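PDB 6YZG: surface-associated protein CshB from Streptococcus gordonii, which is a cell-wall-anchored surface adhesin, represented here by its non-repetitive domain 2, and probably binds host ligands such as fibronectin. Local coordinates for residues F45-T58 and K203-T215. Sequence-based numbering, arbitrary orientation.
Sequences FNSTEIYKKRVAGT and KSVDWYKYLSPDT
Arg54 and Lys209 exchange hydrogen bonds, each side chain capturing the other's backbone carbonyl, and so illustrate how a short helix can hold a loop that has little regular structure of its own. Arg54 NH1 meets Lys209 O at 2.8 Å; the oxygen lies in the guanidinium plane, although the donor stands above the carbonyl plane. In return Lys209, bent twice along its chain, curls over Val55 CG1 and brings NZ to 3.0 Å from Arg54 O, near the helix's C-terminal end. Pro213 CD and Phe45 CZ lie against opposite faces of the guanidinium, both toward the rim, while a water joins NH1 to Tyr210 O and Arg54 NE forms a salt bridge with Asp285 OD2 of the second subunit.

Aromatic packing forms the second element. Phe45 turns its edge to the face of Tyr210; Phe45 CD2 sits over the centre of the ring, 3.7 Å above its plane, and Trp207 CZ3 lies over the opposite face, toward the rim. Tyr51 completes the cluster from the rim of Tyr210, its CE1 3.8 Å from Tyr210 CE1. With CG anti to the backbone N (chi1 -179°), Tyr51 reaches across to the loop, where its OH accepts from Asp206 N at 2.9 Å in a nearly straight bond (160°); the same hydroxyl also bonds Thr63.

Farther out, Asn120 positions the polar rim by hydrogen bonding both Tyr210 OH and Asn46 OD1. Another water ties Thr58 OG1, Asp206 OD2 and Lys209 NZ together, with Thr60 bonded to the first two. Thr48 N-caps the helix by accepting from Tyr51 N. The contact thus pins helix 49-55 to the loop between helix 198-201 and strand 224-229, with side chains from both segments packing on strands 153-158 and 224-229.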
# COMPACT_ATOMS: atom_id res chain seq x y z
N PHE A 45 4.15 11.43 20.44
CA PHE A 45 4.37 12.78 19.86
C PHE A 45 3.47 13.83 20.57
O PHE A 45 3.89 14.99 20.67
CB PHE A 45 4.12 12.77 18.37
CG PHE A 45 4.53 14.01 17.62
CD1 PHE A 45 5.86 14.36 17.48
CD2 PHE A 45 3.55 14.83 17.11
CE1 PHE A 45 6.16 15.50 16.76
CE2 PHE A 45 3.87 15.99 16.40
CZ PHE A 45 5.19 16.30 16.23
N ASN A 46 2.31 13.45 21.03
CA ASN A 46 1.36 14.38 21.74
C ASN A 46 1.93 14.80 23.09
O ASN A 46 1.30 15.67 23.73
CB ASN A 46 -0.00 13.72 21.86
CG ASN A 46 -0.01 12.37 22.53
OD1 ASN A 46 0.69 11.48 22.07
ND2 ASN A 46 -0.82 12.11 23.57
N SER A 47 3.06 14.29 23.52
CA SER A 47 3.77 14.74 24.73
C SER A 47 4.88 15.73 24.45
O SER A 47 5.53 16.16 25.44
CB SER A 47 4.37 13.59 25.51
OG SER A 47 5.50 13.02 24.87
N THR A 48 5.15 16.02 23.19
CA THR A 48 6.34 16.86 22.86
C THR A 48 6.04 18.36 22.84
O THR A 48 4.94 18.74 22.63
CB THR A 48 6.93 16.48 21.50
OG1 THR A 48 6.00 16.78 20.46
CG2 THR A 48 7.31 15.02 21.41
N GLU A 49 7.09 19.15 23.02
CA GLU A 49 6.97 20.63 22.91
C GLU A 49 6.64 21.00 21.47
O GLU A 49 6.00 21.97 21.27
CB GLU A 49 8.26 21.32 23.35
CG GLU A 49 8.55 21.11 24.81
CD GLU A 49 7.92 22.07 25.80
OE1 GLU A 49 7.43 23.11 25.39
OE2 GLU A 49 8.01 21.77 27.01
N ILE A 50 7.09 20.21 20.50
CA ILE A 50 6.73 20.43 19.08
C ILE A 50 5.19 20.45 18.97
O ILE A 50 4.60 21.35 18.39
CB ILE A 50 7.36 19.38 18.15
CG1 ILE A 50 8.90 19.37 18.22
CG2 ILE A 50 6.82 19.58 16.76
CD1 ILE A 50 9.43 18.01 17.89
N TYR A 51 4.57 19.40 19.49
CA TYR A 51 3.10 19.27 19.41
C TYR A 51 2.41 20.39 20.27
O TYR A 51 1.45 20.95 19.76
CB TYR A 51 2.72 17.87 19.92
CG TYR A 51 1.25 17.61 19.87
CD1 TYR A 51 0.60 17.13 18.72
CD2 TYR A 51 0.47 17.87 21.00
CE1 TYR A 51 -0.74 16.84 18.71
CE2 TYR A 51 -0.88 17.59 20.98
CZ TYR A 51 -1.47 17.06 19.85
OH TYR A 51 -2.85 16.85 19.86
N LYS A 52 2.97 20.64 21.44
CA LYS A 52 2.45 21.74 22.33
C LYS A 52 2.35 23.01 21.50
O LYS A 52 1.26 23.68 21.48
CB LYS A 52 3.35 21.91 23.53
CG LYS A 52 2.91 23.06 24.43
CD LYS A 52 3.90 23.41 25.45
CE LYS A 52 3.29 24.33 26.49
NZ LYS A 52 4.34 24.85 27.39
N LYS A 53 3.39 23.35 20.76
CA LYS A 53 3.37 24.60 19.96
C LYS A 53 2.39 24.53 18.79
O LYS A 53 1.83 25.54 18.45
CB LYS A 53 4.79 25.00 19.57
CG LYS A 53 5.69 25.32 20.76
CD LYS A 53 7.14 25.52 20.46
CE LYS A 53 8.04 25.39 21.67
NZ LYS A 53 9.47 25.51 21.30
N ARG A 54 2.22 23.37 18.18
CA ARG A 54 1.29 23.25 17.07
C ARG A 54 -0.16 23.43 17.55
O ARG A 54 -0.96 23.92 16.75
CB ARG A 54 1.43 21.91 16.33
CG ARG A 54 2.80 21.77 15.67
CD ARG A 54 2.84 20.44 14.99
NE ARG A 54 4.09 20.21 14.22
CZ ARG A 54 4.31 19.12 13.53
NH1 ARG A 54 3.46 18.11 13.52
NH2 ARG A 54 5.49 18.92 12.91
N VAL A 55 -0.50 22.99 18.76
CA VAL A 55 -1.94 23.09 19.19
C VAL A 55 -2.16 24.38 19.99
O VAL A 55 -3.35 24.66 20.28
CB VAL A 55 -2.42 21.86 20.00
CG1 VAL A 55 -2.44 20.61 19.16
CG2 VAL A 55 -1.63 21.64 21.26
N ALA A 56 -1.13 25.13 20.35
CA ALA A 56 -1.31 26.33 21.21
C ALA A 56 -2.34 27.26 20.56
O ALA A 56 -2.23 27.56 19.35
CB ALA A 56 0.00 27.04 21.34
N GLY A 57 -3.29 27.71 21.39
CA GLY A 57 -4.22 28.76 20.93
C GLY A 57 -5.31 28.22 20.04
O GLY A 57 -6.06 29.04 19.45
N THR A 58 -5.48 26.91 19.95
CA THR A 58 -6.56 26.26 19.20
C THR A 58 -7.48 25.52 20.16
O THR A 58 -7.18 25.36 21.38
CB THR A 58 -6.04 25.25 18.15
OG1 THR A 58 -5.62 24.07 18.87
CG2 THR A 58 -4.91 25.77 17.29
N LYS A 203 -10.02 10.50 20.23
CA LYS A 203 -10.24 11.93 20.42
C LYS A 203 -9.32 12.51 21.48
O LYS A 203 -9.45 13.75 21.81
CB LYS A 203 -11.73 12.16 20.80
CG LYS A 203 -12.73 11.69 19.77
CD LYS A 203 -12.56 12.28 18.45
CE LYS A 203 -13.66 11.83 17.52
NZ LYS A 203 -13.45 12.35 16.17
N SER A 204 -8.37 11.75 22.00
CA SER A 204 -7.39 12.24 22.99
C SER A 204 -6.27 13.05 22.31
O SER A 204 -5.53 13.73 23.03
CB SER A 204 -6.79 11.10 23.75
OG SER A 204 -5.85 10.34 22.93
N VAL A 205 -6.16 13.00 21.01
CA VAL A 205 -5.10 13.68 20.22
C VAL A 205 -5.71 14.43 19.04
O VAL A 205 -6.70 13.93 18.44
CB VAL A 205 -4.10 12.61 19.77
CG1 VAL A 205 -3.09 13.25 18.84
CG2 VAL A 205 -3.44 11.88 20.92
N ASP A 206 -5.13 15.54 18.67
CA ASP A 206 -5.41 16.28 17.43
C ASP A 206 -4.51 15.76 16.30
O ASP A 206 -3.36 16.21 16.17
CB ASP A 206 -5.29 17.78 17.60
CG ASP A 206 -5.66 18.51 16.31
OD1 ASP A 206 -5.94 17.87 15.29
OD2 ASP A 206 -5.74 19.76 16.36
N TRP A 207 -4.95 14.74 15.59
CA TRP A 207 -4.10 14.04 14.60
C TRP A 207 -3.76 15.01 13.49
O TRP A 207 -2.75 14.79 12.81
CB TRP A 207 -4.84 12.81 14.07
CG TRP A 207 -5.14 11.87 15.18
CD1 TRP A 207 -6.35 11.70 15.79
CD2 TRP A 207 -4.20 11.13 15.99
NE1 TRP A 207 -6.22 10.85 16.82
CE2 TRP A 207 -4.91 10.42 16.99
CE3 TRP A 207 -2.81 10.92 15.93
CZ2 TRP A 207 -4.35 9.58 17.93
CZ3 TRP A 207 -2.25 10.09 16.85
CH2 TRP A 207 -2.97 9.44 17.86
N TYR A 208 -4.57 16.03 13.21
CA TYR A 208 -4.22 16.98 12.13
C TYR A 208 -2.92 17.69 12.48
O TYR A 208 -2.21 18.16 11.53
CB TYR A 208 -5.33 18.00 11.90
CG TYR A 208 -6.60 17.34 11.49
CD1 TYR A 208 -6.69 16.61 10.32
CD2 TYR A 208 -7.73 17.47 12.29
CE1 TYR A 208 -7.89 16.02 9.92
CE2 TYR A 208 -8.90 16.81 11.95
CZ TYR A 208 -8.99 16.09 10.77
OH TYR A 208 -10.18 15.48 10.46
N LYS A 209 -2.58 17.80 13.75
CA LYS A 209 -1.32 18.46 14.18
C LYS A 209 -0.20 17.41 14.31
O LYS A 209 0.90 17.80 14.71
CB LYS A 209 -1.49 19.34 15.41
CG LYS A 209 -2.46 20.50 15.16
CD LYS A 209 -2.10 21.30 13.92
CE LYS A 209 -3.06 22.42 13.57
NZ LYS A 209 -3.05 23.48 14.60
N TYR A 210 -0.38 16.15 13.95
CA TYR A 210 0.74 15.22 13.63
C TYR A 210 1.24 15.52 12.22
O TYR A 210 2.37 15.14 11.92
CB TYR A 210 0.32 13.77 13.78
CG TYR A 210 0.43 13.19 15.17
CD1 TYR A 210 -0.06 13.85 16.29
CD2 TYR A 210 1.03 11.97 15.37
CE1 TYR A 210 0.07 13.29 17.54
CE2 TYR A 210 1.14 11.38 16.62
CZ TYR A 210 0.68 12.05 17.72
OH TYR A 210 0.71 11.50 18.98
N LEU A 211 0.42 16.04 11.32
CA LEU A 211 0.81 16.26 9.93
C LEU A 211 1.87 17.33 9.85
O LEU A 211 1.93 18.25 10.69
CB LEU A 211 -0.45 16.61 9.14
CG LEU A 211 -1.54 15.55 9.13
CD1 LEU A 211 -2.67 15.98 8.21
CD2 LEU A 211 -0.99 14.19 8.84
N SER A 212 2.71 17.24 8.83
CA SER A 212 3.76 18.26 8.63
C SER A 212 3.13 19.61 8.34
O SER A 212 2.23 19.74 7.50
CB SER A 212 4.67 17.87 7.51
OG SER A 212 5.73 18.83 7.44
N PRO A 213 3.65 20.67 8.92
CA PRO A 213 3.30 22.04 8.49
C PRO A 213 3.74 22.33 7.06
O PRO A 213 3.17 23.16 6.39
CB PRO A 213 4.15 22.90 9.44
CG PRO A 213 4.36 22.11 10.64
CD PRO A 213 4.47 20.69 10.14
N ASP A 214 4.74 21.60 6.58
CA ASP A 214 5.38 21.77 5.25
C ASP A 214 4.77 20.74 4.32
O ASP A 214 5.25 19.61 4.21
CB ASP A 214 6.89 21.65 5.39
CG ASP A 214 7.60 21.69 4.08
OD1 ASP A 214 6.97 21.90 3.01
OD2 ASP A 214 8.80 21.35 4.12
N THR A 215 3.71 21.14 3.61
CA THR A 215 3.00 20.21 2.68
C THR A 215 3.78 19.95 1.40
O THR A 215 3.44 18.99 0.67
CB THR A 215 1.60 20.72 2.32
OG1 THR A 215 1.71 21.84 1.43
CG2 THR A 215 0.83 21.07 3.54
O HOH W 1 -3.12 13.74 24.28
O HOH W 2 4.88 16.32 11.62
O HOH W 3 -4.81 22.40 16.65